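Fasciclin-1 (Drosophila melanogaster, PDB 1O70) acts as a neural cell adhesion molecule, seen here as its third and fourth FAS1 domains, a pair from the extracellular part of a GPI-anchored protein. Local coordinates at residues L24-F27 and Y28-M32; Y242-K245 and D246-K249. All coordinates share one frame; numbering follows the deposited sequence.

Overall arrangement
Both interactions are local contacts between neighbours in sequence, one in each FAS1 domain of the pair. Interaction 1 runs along helix 21-33 of the third domain, and interaction 2 caps the start of helix 244-253 in the fourth. Their centres are about 32 Å apart and their nearest atoms about 21 Å, so they do not touch. Their surroundings differ. Residues 24-32 pack against helices 37-43, 55-60 and 70-79 and strand 48-53, whereas residues 242-249 lie against strands 257-260, 265-273, 276-281 and 284-295. A sulfate ion is bound at interaction 1.

Interaction 1 of 2, residues L24-F27 and Y28-M32; sequences LRKF and YEVIM. With SO4 (sulfate ion), chain D.
Tyr28 and Leu24 run beside each other in the same direction. Tyr28 CE1 is 4.1 Å from Leu24 CD2, a loose apolar contact. The Tyr28 amide donates to Leu24 O over 3.1 Å. On the Phe27 side the tyrosine ring is also only loosely approached, through Phe27 CD2.

Glu29 reaches back one turn to Arg25. Its OE2 is 3.1 Å from Arg25 NH1, a salt bridge whose hydrogen bond is weak because it is bent. The carboxylate and guanidinium planes are nearly parallel (17° apart), but OE2 comes to the guanidinium obliquely rather than squarely. The same guanidinium meets a sulfate ion at its edge, with the sulfur in plane. Arg25 NH1 and NH2 both donate to sulfate O4, in weak bonds, and NH2 makes a straighter bond of 2.9 Å to sulfate O1. Lys26 bends at its second torsion (chi2 64°), and its NZ donates to sulfate O3 over 3.1 Å. Two positive side chains thus gather round one anion, most likely a component of the crystallisation solution.

The Tyr28, Glu29, Val30 and Ile31 amides each bond to the carbonyl four residues back, the regular alpha-helical pattern, here in helix 21-33 of the third FAS1 domain. One flank carries charged groups and another is buried in the domain.

Val30 belongs to the buried flank. Its amide donates to Lys26 O over 2.8 Å, and CG2 rests against that same oxygen. Its side chain also touches Trp58 and Leu77.

Ile31 brings CD1 to Phe27 CE2 at 3.5 Å, approaching the ring obliquely. CG of Phe27 stands opposite its own backbone N (chi1 -175°), and the ring also packs on Leu77, Ile50 and Pro53. The Ile31 amide bonds to Phe27 O over 3.1 Å, while its side chain reaches Val38 and Ile42 of helix 37-43.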
loop_
_atom_site.group_PDB
_atom_site.type_symbol
_atom_site.label_atom_id
_atom_site.label_comp_id
_atom_site.label_asym_id
_atom_site.label_seq_id
_atom_site.Cartn_x
_atom_site.Cartn_y
_atom_site.Cartn_z
ATOM N N LEU A 24 8.672 0.327 23.191
ATOM C CA LEU A 24 7.636 1.202 23.723
ATOM C C LEU A 24 8.118 2.559 24.231
ATOM O O LEU A 24 7.470 3.577 23.980
ATOM C CB LEU A 24 6.855 0.490 24.824
ATOM C CG LEU A 24 5.558 -0.159 24.351
ATOM C CD1 LEU A 24 4.796 -0.652 25.570
ATOM C CD2 LEU A 24 4.698 0.852 23.579
ATOM N N ARG A 25 9.241 2.596 24.943
ATOM C CA ARG A 25 9.715 3.877 25.439
ATOM C C ARG A 25 10.111 4.764 24.270
ATOM O O ARG A 25 9.916 5.980 24.305
ATOM C CB ARG A 25 10.910 3.710 26.376
ATOM C CG ARG A 25 12.140 3.225 25.676
ATOM C CD ARG A 25 13.401 3.841 26.255
ATOM N NE ARG A 25 14.560 3.373 25.505
ATOM C CZ ARG A 25 14.969 3.893 24.352
ATOM N NH1 ARG A 25 14.322 4.919 23.811
ATOM N NH2 ARG A 25 16.006 3.359 23.721
ATOM N N LYS A 26 10.672 4.146 23.235
ATOM C CA LYS A 26 11.100 4.868 22.041
ATOM C C LYS A 26 9.874 5.420 21.317
ATOM O O LYS A 26 9.879 6.568 20.858
ATOM C CB LYS A 26 11.870 3.933 21.109
ATOM C CG LYS A 26 12.356 4.593 19.834
ATOM C CD LYS A 26 13.370 5.681 20.135
ATOM C CE LYS A 26 13.864 6.343 18.861
ATOM N NZ LYS A 26 14.949 7.327 19.145
ATOM N N PHE A 27 8.824 4.603 21.227
ATOM C CA PHE A 27 7.599 5.027 20.572
ATOM C C PHE A 27 7.111 6.296 21.264
ATOM O O PHE A 27 6.769 7.282 20.609
ATOM C CB PHE A 27 6.528 3.930 20.655
ATOM C CG PHE A 27 5.260 4.252 19.894
ATOM C CD1 PHE A 27 5.192 4.086 18.512
ATOM C CD2 PHE A 27 4.131 4.721 20.559
ATOM C CE1 PHE A 27 4.012 4.382 17.803
ATOM C CE2 PHE A 27 2.946 5.022 19.864
ATOM C CZ PHE A 27 2.887 4.851 18.488
ATOM N N TYR A 28 7.102 6.287 22.594
ATOM C CA TYR A 28 6.641 7.457 23.334
ATOM C C TYR A 28 7.612 8.624 23.221
ATOM O O TYR A 28 7.199 9.785 23.217
ATOM C CB TYR A 28 6.396 7.092 24.798
ATOM C CG TYR A 28 5.243 6.137 24.981
ATOM C CD1 TYR A 28 5.356 5.039 25.840
ATOM C CD2 TYR A 28 4.032 6.326 24.298
ATOM C CE1 TYR A 28 4.304 4.150 26.020
ATOM C CE2 TYR A 28 2.969 5.439 24.473
ATOM C CZ TYR A 28 3.117 4.350 25.344
ATOM O OH TYR A 28 2.076 3.473 25.558
ATOM N N GLU A 29 8.902 8.330 23.122
ATOM C CA GLU A 29 9.865 9.404 22.961
ATOM C C GLU A 29 9.571 10.102 21.640
ATOM O O GLU A 29 9.543 11.330 21.575
ATOM C CB GLU A 29 11.286 8.859 22.972
ATOM C CG GLU A 29 11.900 8.857 24.350
ATOM C CD GLU A 29 13.254 8.216 24.360
ATOM O OE1 GLU A 29 14.022 8.446 23.395
ATOM O OE2 GLU A 29 13.557 7.485 25.330
ATOM N N VAL A 30 9.335 9.320 20.589
ATOM C CA VAL A 30 9.016 9.907 19.296
ATOM C C VAL A 30 7.764 10.772 19.420
ATOM O O VAL A 30 7.690 11.857 18.837
ATOM C CB VAL A 30 8.791 8.830 18.207
ATOM C CG1 VAL A 30 8.275 9.482 16.923
ATOM C CG2 VAL A 30 10.105 8.103 17.921
ATOM N N ILE A 31 6.781 10.312 20.186
ATOM C CA ILE A 31 5.569 11.111 20.353
ATOM C C ILE A 31 5.879 12.451 21.034
ATOM O O ILE A 31 5.288 13.479 20.694
ATOM C CB ILE A 31 4.494 10.362 21.172
ATOM C CG1 ILE A 31 4.013 9.131 20.392
ATOM C CG2 ILE A 31 3.304 11.269 21.422
ATOM C CD1 ILE A 31 2.966 8.310 21.131
ATOM N N MET A 32 6.811 12.434 21.983
ATOM C CA MET A 32 7.195 13.650 22.697
ATOM C C MET A 32 7.816 14.678 21.749
ATOM O O MET A 32 7.428 15.848 21.759
ATOM C CB MET A 32 8.165 13.303 23.836
ATOM C CG MET A 32 7.498 12.549 24.985
ATOM S SD MET A 32 8.645 11.860 26.199
ATOM C CE MET A 32 8.850 13.256 27.276
HETATM S S SO4 D . 17.317 4.874 21.179
HETATM O O1 SO4 D . 16.445 3.731 20.832
HETATM O O2 SO4 D . 18.615 4.383 21.675
HETATM O O3 SO4 D . 17.520 5.713 19.984
HETATM O O4 SO4 D . 16.668 5.688 22.230
#

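Interaction 2 of 2, residues Y242-K245 and D246-K249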
loop_
_atom_site.group_PDB
_atom_site.type_symbol
_atom_site.label_atom_id
_atom_site.label_comp_id
_atom_site.label_asym_id
_atom_site.label_seq_id
_atom_site.Cartn_x
_atom_site.Cartn_y
_atom_site.Cartn_z
ATOM N N TYR A 242 1.620 11.096 -7.819
ATOM C CA TYR A 242 0.271 11.522 -7.526
ATOM C C TYR A 242 -0.391 10.671 -6.463
ATOM O O TYR A 242 -0.472 9.450 -6.599
ATOM C CB TYR A 242 -0.549 11.507 -8.813
ATOM C CG TYR A 242 0.041 12.389 -9.890
ATOM C CD1 TYR A 242 1.150 11.979 -10.632
ATOM C CD2 TYR A 242 -0.488 13.658 -10.138
ATOM C CE1 TYR A 242 1.716 12.815 -11.592
ATOM C CE2 TYR A 242 0.071 14.499 -11.093
ATOM C CZ TYR A 242 1.172 14.072 -11.816
ATOM O OH TYR A 242 1.725 14.907 -12.758
ATOM N N THR A 243 -0.838 11.303 -5.384
ATOM C CA THR A 243 -1.524 10.544 -4.355
ATOM C C THR A 243 -2.965 10.486 -4.821
ATOM O O THR A 243 -3.403 11.306 -5.636
ATOM C CB THR A 243 -1.477 11.211 -2.958
ATOM O OG1 THR A 243 -2.208 12.445 -2.978
ATOM C CG2 THR A 243 -0.042 11.473 -2.545
ATOM N N MET A 244 -3.700 9.509 -4.317
ATOM C CA MET A 244 -5.078 9.365 -4.717
ATOM C C MET A 244 -5.806 10.677 -4.390
ATOM O O MET A 244 -6.716 11.083 -5.111
ATOM C CB MET A 244 -5.697 8.159 -4.002
ATOM C CG MET A 244 -6.838 7.498 -4.736
ATOM S SD MET A 244 -6.548 7.134 -6.463
ATOM C CE MET A 244 -5.749 5.589 -6.405
ATOM N N LYS A 245 -5.373 11.356 -3.331
ATOM C CA LYS A 245 -5.984 12.622 -2.930
ATOM C C LYS A 245 -5.658 13.716 -3.940
ATOM O O LYS A 245 -6.385 14.703 -4.047
ATOM C CB LYS A 245 -5.490 13.036 -1.543
ATOM C CG LYS A 245 -6.472 13.873 -0.754
ATOM C CD LYS A 245 -5.960 14.113 0.649
ATOM C CE LYS A 245 -6.943 14.944 1.463
ATOM N NZ LYS A 245 -6.385 15.335 2.795
ATOM N N ASP A 246 -4.561 13.550 -4.677
ATOM C CA ASP A 246 -4.194 14.535 -5.691
ATOM C C ASP A 246 -5.114 14.356 -6.889
ATOM O O ASP A 246 -5.682 15.319 -7.393
ATOM C CB ASP A 246 -2.745 14.362 -6.168
ATOM C CG ASP A 246 -1.720 14.706 -5.101
ATOM O OD1 ASP A 246 -2.031 15.503 -4.185
ATOM O OD2 ASP A 246 -0.584 14.195 -5.197
ATOM N N LEU A 247 -5.263 13.113 -7.333
ATOM C CA LEU A 247 -6.105 12.816 -8.482
ATOM C C LEU A 247 -7.529 13.319 -8.256
ATOM O O LEU A 247 -8.181 13.797 -9.183
ATOM C CB LEU A 247 -6.112 11.309 -8.747
ATOM C CG LEU A 247 -4.716 10.689 -8.840
ATOM C CD1 LEU A 247 -4.836 9.192 -9.042
ATOM C CD2 LEU A 247 -3.936 11.328 -9.986
ATOM N N VAL A 248 -8.003 13.212 -7.018
ATOM C CA VAL A 248 -9.347 13.665 -6.672
ATOM C C VAL A 248 -9.443 15.182 -6.836
ATOM O O VAL A 248 -10.366 15.688 -7.476
ATOM C CB VAL A 248 -9.716 13.285 -5.213
ATOM C CG1 VAL A 248 -11.038 13.923 -4.821
ATOM C CG2 VAL A 248 -9.813 11.778 -5.084
ATOM N N LYS A 249 -8.479 15.900 -6.266
ATOM C CA LYS A 249 -8.454 17.356 -6.349
ATOM C C LYS A 249 -8.344 17.827 -7.799
ATOM O O LYS A 249 -9.009 18.783 -8.197
ATOM C CB LYS A 249 -7.286 17.910 -5.534
ATOM C CG LYS A 249 -7.164 19.419 -5.553
ATOM C CD LYS A 249 -5.966 19.868 -4.730
ATOM C CE LYS A 249 -5.847 21.386 -4.703
ATOM N NZ LYS A 249 -4.628 21.842 -3.975
#
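Thr243 O accepts two backbone hydrogens at the start of helix 244-253. Asp246 N donates over 2.7 Å from well above the carbonyl plane. Leu247 N donates over 3.1 Å, in the i to i+4 bond from this carbonyl.

Thr243 is the N-cap and forms a capping box with Asp246. Its amide gives Asp246 OD2 an almost straight bond of 2.9 Å (N-H...O 175°), meeting the oxygen from above the carboxylate plane. In return Thr243 OG1 accepts from Asp246 N in a weak bond of 3.1 Å. The threonine torsion (chi1 66°) sets OG1 between its own backbone N and carbonyl carbon, turned to the first turn of the helix. With Asp246 replaced by an alanine, the Thr243 amide is likely to lose the carboxylate oxygen it bonds to, leaving just the weak Thr243 OG1 half of the capping box.

Apolar contacts accompany the cap. Leu247 CD2 meets Tyr242 CB at 3.6 Å, the leucine lying roughly perpendicular to the tyrosine side chain. Its other branch, CD1, is 3.7 Å from Met244 SD. Leu247 also packs on Val257, Leu259 and Val270, so this flank of the helix faces the sheet of the fourth FAS1 domain. Asp292 of strand 284-295 accepts from Met244 N, and His301 NE2 is hydrogen-bonded to Tyr242 O.

Several amides of the first turn thus find acceptors in side chains or in Thr243 O. The carboxylates of Asp246 and Asp292 lie near the helix N-terminus, where their negative charge would probably interact favourably with the helix dipole.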